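Local coordinates for protein 2-dehydro-3-deoxy-D-arabinonate dehydratase (Sulfolobus solfataricus, PDB 2Q18) that catalyses the magnesium-dependent dehydration of 2-dehydro-3-deoxy-D-arabinonate to 2,5-dioxopentanoate on the route from D-arabinonate to 2-oxoglutarate, at residues K2-V7 with Q54-S59; G10-Y15 with R66-I71; K32-Y37 with P192-S197; T140-E145 with D270-T275; L146-D151 with L157-M162. All blocks are in the same frame, centred on the assembly; numbering follows the deposited sequence.

Interaction 1. Residues K2-V7 with Q54-S59; sequences KLFRVV and QSLLKS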
# COMPACT_ATOMS: atom_id res chain seq x y z
N LYS A 2 20.49 18.84 11.79
CA LYS A 2 19.41 18.92 12.76
C LYS A 2 18.08 18.73 12.03
O LYS A 2 17.70 19.54 11.17
CB LYS A 2 19.45 20.22 13.55
CG LYS A 2 20.76 20.42 14.30
CD LYS A 2 20.76 21.66 15.17
CE LYS A 2 22.10 21.80 15.88
NZ LYS A 2 22.15 22.98 16.77
N LEU A 3 17.39 17.66 12.38
CA LEU A 3 16.23 17.20 11.64
C LEU A 3 14.94 17.62 12.33
O LEU A 3 14.77 17.42 13.53
CB LEU A 3 16.32 15.68 11.51
CG LEU A 3 15.26 14.87 10.77
CD1 LEU A 3 15.93 13.68 10.09
CD2 LEU A 3 14.22 14.39 11.77
N PHE A 4 14.02 18.20 11.55
CA PHE A 4 12.69 18.51 12.05
C PHE A 4 11.61 18.06 11.06
O PHE A 4 11.92 17.69 9.93
CB PHE A 4 12.55 19.99 12.45
CG PHE A 4 12.72 20.98 11.31
CD1 PHE A 4 13.99 21.35 10.87
CD2 PHE A 4 11.61 21.58 10.72
CE1 PHE A 4 14.15 22.27 9.83
CE2 PHE A 4 11.76 22.51 9.69
CZ PHE A 4 13.03 22.86 9.25
N ARG A 5 10.36 18.08 11.51
CA ARG A 5 9.25 17.64 10.68
C ARG A 5 8.06 18.55 10.89
O ARG A 5 7.79 19.00 12.01
CB ARG A 5 8.90 16.18 10.99
CG ARG A 5 7.91 15.52 10.01
CD ARG A 5 7.72 14.03 10.30
NE ARG A 5 7.18 13.79 11.63
CZ ARG A 5 6.57 12.67 12.02
NH1 ARG A 5 6.42 11.66 11.17
NH2 ARG A 5 6.11 12.56 13.25
N VAL A 6 7.35 18.83 9.80
CA VAL A 6 6.11 19.60 9.85
C VAL A 6 4.96 18.74 9.35
O VAL A 6 5.16 17.79 8.58
CB VAL A 6 6.19 20.92 9.01
CG1 VAL A 6 7.40 21.76 9.42
CG2 VAL A 6 6.22 20.62 7.50
N VAL A 7 3.76 19.07 9.80
CA VAL A 7 2.54 18.52 9.23
C VAL A 7 1.89 19.63 8.39
O VAL A 7 1.82 20.79 8.81
CB VAL A 7 1.59 17.91 10.31
CG1 VAL A 7 1.13 18.98 11.32
CG2 VAL A 7 0.40 17.20 9.68
N GLN A 54 13.58 29.25 12.29
CA GLN A 54 13.55 30.04 13.53
C GLN A 54 12.13 30.48 13.90
O GLN A 54 11.77 30.43 15.07
CB GLN A 54 14.49 31.25 13.46
CG GLN A 54 15.98 30.90 13.41
CD GLN A 54 16.48 30.13 14.63
OE1 GLN A 54 17.44 29.36 14.54
NE2 GLN A 54 15.85 30.34 15.79
N SER A 55 11.34 30.87 12.91
CA SER A 55 9.93 31.22 13.14
C SER A 55 9.10 30.02 13.56
O SER A 55 8.24 30.14 14.44
CB SER A 55 9.29 31.85 11.90
OG SER A 55 9.76 33.18 11.72
N LEU A 56 9.33 28.86 12.94
CA LEU A 56 8.65 27.62 13.32
C LEU A 56 8.91 27.27 14.78
O LEU A 56 8.00 26.86 15.49
CB LEU A 56 9.06 26.44 12.43
CG LEU A 56 8.40 26.28 11.05
CD1 LEU A 56 9.05 25.12 10.30
CD2 LEU A 56 6.89 26.07 11.17
N LEU A 57 10.15 27.43 15.22
CA LEU A 57 10.52 27.20 16.62
C LEU A 57 9.73 28.09 17.58
O LEU A 57 9.27 27.63 18.62
CB LEU A 57 12.02 27.43 16.83
CG LEU A 57 13.03 26.50 16.15
CD1 LEU A 57 14.45 26.94 16.47
CD2 LEU A 57 12.82 25.03 16.55
N LYS A 58 9.55 29.36 17.21
CA LYS A 58 8.90 30.35 18.07
C LYS A 58 7.39 30.34 17.96
O LYS A 58 6.68 30.42 18.97
CB LYS A 58 9.44 31.76 17.78
CG LYS A 58 10.88 31.97 18.20
CD LYS A 58 11.49 33.18 17.49
CE LYS A 58 12.99 33.24 17.75
NZ LYS A 58 13.71 34.14 16.79
N SER A 59 6.89 30.26 16.73
CA SER A 59 5.46 30.40 16.46
C SER A 59 4.73 29.09 16.14
O SER A 59 3.50 29.08 16.02
CB SER A 59 5.24 31.42 15.34
OG SER A 59 5.84 32.66 15.67
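F4 and V6 of strand 2-7 face L56 of helix 54-59 across a wide gap between backbones, for even the nearest CA atoms, those of V6 and L56, stand 9.1 Å apart, and side chains alone bridge it. F4 and V6 are two residues apart on an extended strand and both point toward the helix, while R5 between them points away. L56 answers both with one methyl. Its chain is stretched out at chi2 (175°), which carries CD1 to the far end of the side chain. There L56 CD1 meets F4 CE2 at 3.8 Å, approaching the ring obliquely, and it meets V6 CG1 at 3.8 Å. In each pair the side chains cross at about a right angle. Leucine suits the helix position because its long branched chain carries one methyl, CD1, across to the strand, the broad ring of F4 offers carbon surface to the incoming methyl, and beta-branched V6 combines a compact apolar end with a preference for extended backbone. The contact is wholly apolar and buried. F4 is further enclosed by the rings of Y15 and Y53, and R5 sends its guanidinium to the opposite side, where it forms a salt bridge with D72. The helix thus packs on a sheet in which strand 2-8 pairs antiparallel with strands 11-17 and 65-67, and I65 of the latter touches both V6 and L56.

Interaction 2. Residues G10-Y15 with R66-I71; sequences GYYISY and RITKPI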
# COMPACT_ATOMS: atom_id res chain seq x y z
N GLY A 10 -2.42 17.63 6.46
CA GLY A 10 -2.56 16.22 6.82
C GLY A 10 -1.41 15.30 6.46
O GLY A 10 -1.41 14.14 6.88
N TYR A 11 -0.43 15.78 5.70
CA TYR A 11 0.77 15.00 5.38
C TYR A 11 2.04 15.59 6.00
O TYR A 11 2.05 16.76 6.40
CB TYR A 11 0.94 14.79 3.86
CG TYR A 11 0.96 16.06 3.03
CD1 TYR A 11 -0.19 16.52 2.40
CD2 TYR A 11 2.15 16.78 2.86
CE1 TYR A 11 -0.17 17.69 1.63
CE2 TYR A 11 2.17 17.95 2.09
CZ TYR A 11 1.01 18.40 1.48
OH TYR A 11 1.04 19.55 0.72
N TYR A 12 3.09 14.78 6.08
CA TYR A 12 4.35 15.19 6.69
C TYR A 12 5.39 15.58 5.66
O TYR A 12 5.45 15.01 4.57
CB TYR A 12 4.93 14.07 7.55
CG TYR A 12 4.15 13.72 8.79
CD1 TYR A 12 3.62 12.44 8.97
CD2 TYR A 12 3.96 14.66 9.81
CE1 TYR A 12 2.91 12.11 10.12
CE2 TYR A 12 3.25 14.34 10.96
CZ TYR A 12 2.72 13.06 11.11
OH TYR A 12 2.02 12.74 12.26
N ILE A 13 6.22 16.56 6.02
CA ILE A 13 7.45 16.85 5.29
C ILE A 13 8.59 16.98 6.29
O ILE A 13 8.47 17.68 7.30
CB ILE A 13 7.35 18.14 4.43
CG1 ILE A 13 6.13 18.10 3.50
CG2 ILE A 13 8.64 18.33 3.61
CD1 ILE A 13 5.82 19.44 2.82
N SER A 14 9.69 16.28 6.01
CA SER A 14 10.87 16.36 6.85
C SER A 14 11.92 17.29 6.26
O SER A 14 12.10 17.34 5.04
CB SER A 14 11.47 14.97 7.09
OG SER A 14 10.68 14.25 8.02
N TYR A 15 12.60 18.02 7.14
CA TYR A 15 13.65 18.93 6.74
C TYR A 15 14.85 18.74 7.64
O TYR A 15 14.73 18.31 8.79
CB TYR A 15 13.19 20.39 6.85
CG TYR A 15 11.99 20.76 6.01
CD1 TYR A 15 12.13 21.14 4.68
CD2 TYR A 15 10.70 20.75 6.57
CE1 TYR A 15 11.02 21.50 3.92
CE2 TYR A 15 9.60 21.10 5.81
CZ TYR A 15 9.76 21.48 4.49
OH TYR A 15 8.66 21.82 3.73
N ARG A 66 3.00 23.22 10.20
CA ARG A 66 3.15 23.24 11.65
C ARG A 66 4.19 22.22 12.10
O ARG A 66 4.11 21.04 11.72
CB ARG A 66 1.80 22.96 12.32
CG ARG A 66 1.83 23.04 13.85
CD ARG A 66 0.47 22.76 14.48
NE ARG A 66 -0.03 21.41 14.21
CZ ARG A 66 0.38 20.30 14.83
NH1 ARG A 66 1.32 20.36 15.77
NH2 ARG A 66 -0.16 19.13 14.51
N ILE A 67 5.15 22.67 12.90
CA ILE A 67 6.18 21.78 13.43
C ILE A 67 5.54 20.72 14.35
O ILE A 67 4.52 20.98 15.00
CB ILE A 67 7.33 22.57 14.13
CG1 ILE A 67 8.56 21.68 14.35
CG2 ILE A 67 6.83 23.25 15.44
CD1 ILE A 67 9.83 22.44 14.73
N THR A 68 6.12 19.53 14.37
CA THR A 68 5.58 18.44 15.19
C THR A 68 6.72 17.55 15.69
O THR A 68 7.89 17.98 15.68
CB THR A 68 4.47 17.65 14.42
OG1 THR A 68 3.86 16.69 15.29
CG2 THR A 68 5.02 16.96 13.16
N LYS A 69 6.41 16.34 16.14
CA LYS A 69 7.44 15.34 16.45
C LYS A 69 8.32 15.16 15.22
O LYS A 69 7.80 15.01 14.12
CB LYS A 69 6.79 13.99 16.80
CG LYS A 69 6.02 13.96 18.10
CD LYS A 69 5.27 12.63 18.28
CE LYS A 69 4.00 12.61 17.44
NZ LYS A 69 3.09 11.51 17.84
N PRO A 70 9.66 15.23 15.39
CA PRO A 70 10.56 15.05 14.25
C PRO A 70 10.52 13.65 13.62
O PRO A 70 10.83 13.50 12.43
CB PRO A 70 11.95 15.36 14.82
CG PRO A 70 11.81 15.19 16.29
CD PRO A 70 10.39 15.53 16.64
N ILE A 71 10.16 12.63 14.41
CA ILE A 71 9.94 11.27 13.91
C ILE A 71 8.77 10.65 14.65
O ILE A 71 8.32 11.18 15.67
CB ILE A 71 11.19 10.32 14.10
CG1 ILE A 71 11.51 10.12 15.59
CG2 ILE A 71 12.41 10.81 13.29
CD1 ILE A 71 12.56 9.04 15.87
O HOH W 1 3.64 13.98 14.57
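The phenol ring of Y12 is the flat group here, and the T68 methyl comes to it obliquely, neither squarely over a face nor squarely at an edge. T68 CG2 lies 3.9 Å from Y12 CE2 and 4.2 Å from Y12 CD2, so one side of the ring does the touching, and the two side chains cross at about a right angle. The same ring takes part in a cation-pi contact with R5. Its hydroxyl is linked to T68 through one water, which stands 3.1 Å from Y12 OH and donates a hydrogen bond to T68 OG1 at 2.8 Å. The threonine is divided accordingly: with OG1 swung opposite the backbone N (chi1 -174°), its methyl is left to meet the ring carbons, while the hydroxyl receives the water and also bonds E129. Threonine fits because one short side chain supplies both an apolar and a polar branch, and tyrosine matches it with ring carbons and a hydroxyl. E129 holds R66 as well, by a salt bridge, which ties two residues of 66-71 to one carboxylate. Further along the backbones come closer, the CA atoms of S14 and P70 lying 7.5 Å apart, yet S14 OG only nears P70 O, at 4.5 Å, without bonding it. Strand 2-8 runs between these segments, pairing antiparallel with 11-17 and with 65-67, so the side chains meet across an intervening strand. Strand 23-26 flanks 11-17, the P70 ring packs against F190 and I194 of strand 188-195, and Y11 and Y15 hydrogen-bond to D27 and D46 of the second subunit.

Interaction 3. Residues K32-Y37 with P192-S197; sequences KALMRY and PVIVTS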
# COMPACT_ATOMS: atom_id res chain seq x y z
N LYS A 32 15.03 6.61 8.35
CA LYS A 32 15.91 6.14 7.28
C LYS A 32 17.03 7.16 6.99
O LYS A 32 18.19 6.77 6.81
CB LYS A 32 15.10 5.84 6.01
CG LYS A 32 15.93 5.42 4.79
CD LYS A 32 16.69 4.10 5.00
CE LYS A 32 17.48 3.72 3.75
NZ LYS A 32 18.30 2.49 3.96
N ALA A 33 16.68 8.45 6.99
CA ALA A 33 17.66 9.51 6.78
C ALA A 33 18.72 9.52 7.88
O ALA A 33 19.91 9.71 7.59
CB ALA A 33 16.97 10.88 6.69
N LEU A 34 18.29 9.32 9.12
CA LEU A 34 19.21 9.29 10.27
C LEU A 34 20.15 8.09 10.21
O LEU A 34 21.34 8.20 10.54
CB LEU A 34 18.43 9.28 11.59
CG LEU A 34 17.74 10.59 12.02
CD1 LEU A 34 16.79 10.31 13.17
CD2 LEU A 34 18.76 11.68 12.40
N MET A 35 19.62 6.94 9.79
CA MET A 35 20.43 5.74 9.59
C MET A 35 21.49 5.95 8.51
O MET A 35 22.66 5.65 8.72
CB MET A 35 19.53 4.54 9.26
CG MET A 35 18.70 4.05 10.45
SD MET A 35 17.44 2.86 9.98
CE MET A 35 18.46 1.44 9.58
N ARG A 36 21.08 6.51 7.36
CA ARG A 36 22.02 6.84 6.28
C ARG A 36 23.12 7.79 6.74
O ARG A 36 24.30 7.56 6.47
CB ARG A 36 21.29 7.43 5.07
CG ARG A 36 22.21 7.70 3.87
CD ARG A 36 21.47 8.28 2.67
NE ARG A 36 20.33 7.44 2.27
CZ ARG A 36 20.41 6.36 1.50
NH1 ARG A 36 19.31 5.69 1.21
NH2 ARG A 36 21.58 5.95 1.03
N TYR A 37 22.73 8.86 7.44
CA TYR A 37 23.68 9.85 7.92
C TYR A 37 24.69 9.23 8.88
O TYR A 37 25.88 9.55 8.84
CB TYR A 37 22.97 11.03 8.60
CG TYR A 37 23.91 12.19 8.89
CD1 TYR A 37 24.74 12.17 10.01
CD2 TYR A 37 23.99 13.28 8.02
CE1 TYR A 37 25.62 13.22 10.26
CE2 TYR A 37 24.86 14.34 8.28
CZ TYR A 37 25.67 14.30 9.40
OH TYR A 37 26.54 15.33 9.67
N PRO A 192 12.68 20.00 19.71
CA PRO A 192 11.95 20.18 18.44
C PRO A 192 12.68 19.55 17.25
O PRO A 192 12.11 19.45 16.16
CB PRO A 192 11.87 21.70 18.28
CG PRO A 192 12.98 22.25 19.11
CD PRO A 192 13.32 21.25 20.17
N VAL A 193 13.93 19.16 17.47
CA VAL A 193 14.76 18.54 16.45
C VAL A 193 15.42 17.27 16.97
O VAL A 193 15.50 17.04 18.18
CB VAL A 193 15.89 19.49 15.95
CG1 VAL A 193 15.32 20.69 15.19
CG2 VAL A 193 16.78 19.96 17.12
N ILE A 194 15.88 16.43 16.04
CA ILE A 194 16.85 15.40 16.38
C ILE A 194 18.17 15.84 15.78
O ILE A 194 18.25 16.13 14.59
CB ILE A 194 16.44 14.02 15.84
CG1 ILE A 194 15.19 13.52 16.56
CG2 ILE A 194 17.59 13.01 16.00
CD1 ILE A 194 14.41 12.50 15.78
N VAL A 195 19.21 15.91 16.61
CA VAL A 195 20.52 16.29 16.12
C VAL A 195 21.35 15.03 15.90
O VAL A 195 21.33 14.11 16.71
CB VAL A 195 21.25 17.31 17.05
CG1 VAL A 195 20.33 18.50 17.36
CG2 VAL A 195 21.74 16.65 18.34
N THR A 196 22.08 14.99 14.78
CA THR A 196 22.96 13.87 14.50
C THR A 196 24.09 13.85 15.51
O THR A 196 24.40 14.87 16.13
CB THR A 196 23.50 13.90 13.06
OG1 THR A 196 24.11 15.17 12.80
CG2 THR A 196 22.36 13.68 12.07
N SER A 197 24.69 12.67 15.69
CA SER A 197 25.70 12.44 16.72
C SER A 197 26.89 13.40 16.65
O SER A 197 27.44 13.78 17.68
CB SER A 197 26.17 10.98 16.66
OG SER A 197 26.86 10.63 17.84
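L34 and Y37 form a buried helix-on-strand contact with I194 and T196, laying helix 30-40 against the end of strand 188-195. The helix residues are three apart and so lie on one side of their turn, while I194 and T196, two apart on an extended run, both point toward the helix. L34 spreads its fork over isoleucine: L34 CD1 and L34 CD2 each lie 4.0 Å from I194 CG2, and the second methyl also leans toward T196. Y37 lays a ring face against the threonine. T196 CG2 is 3.8 Å from the Y37 ring centroid and 25° off the normal, a CH-pi contact displaced toward the rim beside CD1. At T196 a chi1 of 54° sets OG1 between the backbone N and the carbonyl carbon, where it lies 3.5 Å from Y37 CE1 and still bonds D198 and the amino group of M1. Y37 OH bonds D198 as well. With a leucine in place of Y37, the T196 methyl would probably lose the flat pi surface it rests on, and D198 OD1 would be left without its phenol partner. Apolar surface therefore does the packing, while the two hydroxyls converge on one carboxylate, which is likely to fix the rotation of both side chains.

Interaction 4. Residues T140-E145 with D270-T275; sequences TLPEPE and DIVEIT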
# COMPACT_ATOMS: atom_id res chain seq x y z
N THR A 140 1.67 15.97 39.11
CA THR A 140 2.38 15.57 37.90
C THR A 140 3.53 16.54 37.63
O THR A 140 3.33 17.75 37.62
CB THR A 140 1.43 15.49 36.68
OG1 THR A 140 0.53 14.39 36.85
CG2 THR A 140 2.20 15.31 35.38
N LEU A 141 4.72 15.99 37.42
CA LEU A 141 5.89 16.79 37.10
C LEU A 141 6.44 16.47 35.72
O LEU A 141 6.36 15.32 35.27
CB LEU A 141 6.98 16.57 38.15
CG LEU A 141 6.73 17.05 39.59
CD1 LEU A 141 7.96 16.75 40.45
CD2 LEU A 141 6.39 18.54 39.62
N PRO A 142 7.01 17.48 35.04
CA PRO A 142 7.80 17.18 33.86
C PRO A 142 9.17 16.69 34.30
O PRO A 142 9.68 17.12 35.34
CB PRO A 142 7.92 18.54 33.17
CG PRO A 142 7.84 19.55 34.28
CD PRO A 142 6.96 18.93 35.33
N GLU A 143 9.74 15.77 33.53
CA GLU A 143 11.10 15.31 33.79
C GLU A 143 11.95 15.58 32.55
O GLU A 143 11.82 14.88 31.54
CB GLU A 143 11.10 13.84 34.22
CG GLU A 143 10.23 13.56 35.45
CD GLU A 143 10.34 12.14 35.99
OE1 GLU A 143 9.80 11.89 37.09
OE2 GLU A 143 10.96 11.27 35.33
N PRO A 144 12.77 16.65 32.61
CA PRO A 144 13.62 17.11 31.51
C PRO A 144 14.85 16.23 31.32
O PRO A 144 15.64 16.06 32.25
CB PRO A 144 14.04 18.51 31.96
CG PRO A 144 14.05 18.42 33.45
CD PRO A 144 12.91 17.51 33.80
N GLU A 145 15.00 15.68 30.12
CA GLU A 145 16.01 14.65 29.88
C GLU A 145 16.64 14.75 28.50
O GLU A 145 16.01 15.18 27.54
CB GLU A 145 15.41 13.25 30.06
CG GLU A 145 14.39 13.14 31.19
CD GLU A 145 14.10 11.71 31.61
OE1 GLU A 145 13.56 11.53 32.72
OE2 GLU A 145 14.41 10.76 30.85
N ASP A 270 -0.41 25.57 31.90
CA ASP A 270 1.02 25.77 32.17
C ASP A 270 1.81 25.62 30.87
O ASP A 270 1.38 24.92 29.96
CB ASP A 270 1.56 24.74 33.17
CG ASP A 270 1.27 25.10 34.63
OD1 ASP A 270 0.79 26.22 34.91
OD2 ASP A 270 1.53 24.24 35.50
N ILE A 271 2.96 26.28 30.80
CA ILE A 271 3.88 26.10 29.68
C ILE A 271 5.18 25.51 30.22
O ILE A 271 5.82 26.09 31.09
CB ILE A 271 4.19 27.42 28.91
CG1 ILE A 271 2.91 28.21 28.56
CG2 ILE A 271 5.05 27.13 27.68
CD1 ILE A 271 1.87 27.47 27.70
N VAL A 272 5.54 24.34 29.69
CA VAL A 272 6.78 23.67 30.06
C VAL A 272 7.81 23.91 28.97
O VAL A 272 7.58 23.62 27.79
CB VAL A 272 6.56 22.15 30.29
CG1 VAL A 272 7.88 21.44 30.60
CG2 VAL A 272 5.55 21.92 31.41
N GLU A 273 8.96 24.46 29.37
CA GLU A 273 10.03 24.76 28.44
C GLU A 273 11.29 24.05 28.91
O GLU A 273 11.68 24.19 30.07
CB GLU A 273 10.28 26.27 28.37
CG GLU A 273 9.03 27.11 28.12
CD GLU A 273 9.29 28.62 28.14
OE1 GLU A 273 10.44 29.03 28.43
OE2 GLU A 273 8.35 29.38 27.86
N ILE A 274 11.90 23.29 28.01
CA ILE A 274 13.11 22.54 28.33
C ILE A 274 14.18 22.85 27.29
O ILE A 274 13.98 22.63 26.10
CB ILE A 274 12.86 21.01 28.42
CG1 ILE A 274 11.78 20.70 29.46
CG2 ILE A 274 14.17 20.28 28.77
CD1 ILE A 274 11.10 19.35 29.29
N THR A 275 15.31 23.35 27.78
CA THR A 275 16.42 23.72 26.92
C THR A 275 17.58 22.76 27.14
O THR A 275 17.90 22.42 28.29
CB THR A 275 16.88 25.17 27.20
OG1 THR A 275 15.74 26.05 27.12
CG2 THR A 275 17.93 25.63 26.19
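P142 and P144 stand opposite V272 and I274 with the two segments running in the same sense, the CA atoms of P142 and V272 lying 7.6 Å apart and those of P144 and I274 closing to 6.3 Å. This is face-to-face packing of strand 140-150 on strand 271-276, which belongs to a separate five-stranded sheet. P142 CB rests 3.9 Å from V272 CG1, the branch set opposite the backbone N by a chi1 of 177°, and P142 CG follows at 4.1 Å. P144 CB meets both branches of I274, CG2 at 3.7 Å and CG1 at 4.0 Å, while I274 CD1 reaches on to P144 CA. Prolines suit this layer because their rings give compact, rigid carbon surface, and the beta-branched valine and isoleucine opposite are at home in a strand. L210 of strand 207-214 closes over P142, V272 and I274. The alternation of the 142-145 stretch turns E143 and E145 away from this packing, and both bind magnesium, as does D164. Two substrate-binding residues are held from the same segment, K182 by a salt bridge with E143 and T256 by a hydrogen bond from its hydroxyl to P144 O. One face of the segment is thus apolar and pressed on the second sheet, while the other is acidic and serves the metal site.

Interaction 5. Residues L146-D151 with L157-M162; sequences LAVVLD and LGYTIM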
# COMPACT_ATOMS: atom_id res chain seq x y z
N LEU A 146 17.91 14.37 28.42
CA LEU A 146 18.54 14.06 27.15
C LEU A 146 18.02 12.69 26.71
O LEU A 146 17.96 11.76 27.52
CB LEU A 146 20.07 14.04 27.29
CG LEU A 146 20.88 13.81 26.01
CD1 LEU A 146 20.76 15.01 25.07
CD2 LEU A 146 22.34 13.54 26.34
N ALA A 147 17.64 12.58 25.45
CA ALA A 147 17.18 11.31 24.89
C ALA A 147 17.98 10.98 23.64
O ALA A 147 18.47 11.87 22.95
CB ALA A 147 15.69 11.37 24.58
N VAL A 148 18.13 9.68 23.37
CA VAL A 148 18.83 9.21 22.17
C VAL A 148 17.90 8.46 21.22
O VAL A 148 17.02 7.71 21.67
CB VAL A 148 20.06 8.31 22.51
CG1 VAL A 148 21.19 9.15 23.09
CG2 VAL A 148 19.67 7.18 23.47
N VAL A 149 18.09 8.69 19.93
CA VAL A 149 17.41 7.90 18.90
C VAL A 149 18.34 6.74 18.52
O VAL A 149 19.53 6.94 18.29
CB VAL A 149 17.06 8.75 17.65
CG1 VAL A 149 16.28 7.92 16.63
CG2 VAL A 149 16.25 10.00 18.04
N LEU A 150 17.77 5.54 18.46
CA LEU A 150 18.55 4.30 18.31
C LEU A 150 18.16 3.51 17.06
O LEU A 150 17.00 3.52 16.66
CB LEU A 150 18.31 3.41 19.53
CG LEU A 150 19.18 3.41 20.79
CD1 LEU A 150 20.06 4.64 20.97
CD2 LEU A 150 18.31 3.14 22.02
N ASP A 151 19.13 2.82 16.46
CA ASP A 151 18.81 1.77 15.49
C ASP A 151 18.62 0.44 16.22
O ASP A 151 18.76 0.37 17.44
CB ASP A 151 19.82 1.70 14.32
CG ASP A 151 21.18 1.09 14.71
OD1 ASP A 151 21.33 0.48 15.79
OD2 ASP A 151 22.11 1.22 13.89
N LEU A 157 21.75 7.16 16.83
CA LEU A 157 21.55 7.85 15.56
C LEU A 157 21.44 9.36 15.74
O LEU A 157 21.56 10.12 14.77
CB LEU A 157 20.30 7.33 14.85
CG LEU A 157 20.24 5.84 14.50
CD1 LEU A 157 18.86 5.49 13.96
CD2 LEU A 157 21.33 5.48 13.49
N GLY A 158 21.19 9.79 16.97
CA GLY A 158 21.07 11.21 17.26
C GLY A 158 20.55 11.49 18.65
O GLY A 158 20.22 10.56 19.40
N TYR A 159 20.48 12.78 18.99
CA TYR A 159 20.04 13.24 20.31
C TYR A 159 18.86 14.20 20.19
O TYR A 159 18.73 14.91 19.19
CB TYR A 159 21.18 13.96 21.05
CG TYR A 159 22.39 13.10 21.32
CD1 TYR A 159 22.55 12.46 22.55
CD2 TYR A 159 23.38 12.93 20.35
CE1 TYR A 159 23.67 11.67 22.81
CE2 TYR A 159 24.50 12.13 20.60
CZ TYR A 159 24.63 11.51 21.83
OH TYR A 159 25.73 10.73 22.10
N THR A 160 18.03 14.21 21.22
CA THR A 160 16.88 15.10 21.27
C THR A 160 16.54 15.43 22.73
O THR A 160 17.11 14.84 23.66
CB THR A 160 15.66 14.48 20.50
OG1 THR A 160 14.69 15.50 20.22
CG2 THR A 160 15.00 13.34 21.29
N ILE A 161 15.63 16.37 22.93
CA ILE A 161 15.12 16.69 24.26
C ILE A 161 13.85 15.87 24.46
O ILE A 161 13.01 15.82 23.57
CB ILE A 161 14.75 18.19 24.38
CG1 ILE A 161 15.93 19.08 23.97
CG2 ILE A 161 14.24 18.52 25.79
CD1 ILE A 161 15.54 20.53 23.67
N MET A 162 13.70 15.24 25.62
CA MET A 162 12.44 14.57 25.93
C MET A 162 11.91 15.01 27.29
O MET A 162 12.67 15.20 28.23
CB MET A 162 12.56 13.03 25.88
CG MET A 162 11.24 12.26 26.16
SD MET A 162 11.22 10.51 25.63
CE MET A 162 10.93 10.73 23.88
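With V148 CG1 and Y159 CG each beside its own backbone N (chi1 -72° and -61°), the two residues, a non-hydrogen-bonded pair on one face of the sheet, lay their side chains side by side. V148 CG1 meets Y159 CE1 at 3.5 Å, obliquely to the ring. L146, its CG opposite the backbone N (chi1 -177°), brings CD2 to 3.9 Å from Y159 CD1 on the same face. On the other face lie A147, V149 and T160, and here A147 CB packs 3.8 Å from M162 CB. Small A147 suits a place between T160 and M162. The frame is an antiparallel beta hairpin: A147 and T160 bond each other in both directions, while V149 donates to G158 O at 2.9 Å and receives L157 N on its own O at 2.7 Å. Thus L157 and G158 both face V149, a classic beta bulge. G158, nearly fully extended, holds a backbone shape that is easier without a CB. L157 reaches across to the end of the other strand, its CD1 lying 3.7 Å from D151 N and 3.9 Å from D151 CB. An alanine in place of L157 would keep the backbone bond to V149, but is likely to open a gap beside D151. D151 OD1 accepts N153 N and K155 N in the connecting turn, and T160 OG1 bonds V193 O on the adjoining strand 188-195.

In the fold
From the N terminus, interaction 1 closes a loop from strand 2-7 to helix 54-59, and interaction 2 opens inside it at 10-15 and closes beyond it at 66-71, so the two cross. Interaction 3 opens at 32-37, inside both, and reaches far on to 192-197, crossing them. Strand 2-8 joins these contacts: R5 bonds K69, V7 bonds R66 and L3 bonds I194. Interaction 4 opens at 140-145, inside interaction 3, and closes beyond it, crossing it and tying the metal-binding strand to the second sheet. Interaction 5, a short hairpin sharing strand 140-150 with interaction 4, nests within the loops of both interactions 3 and 4, and its Y159 and T160 bond V195 and V193.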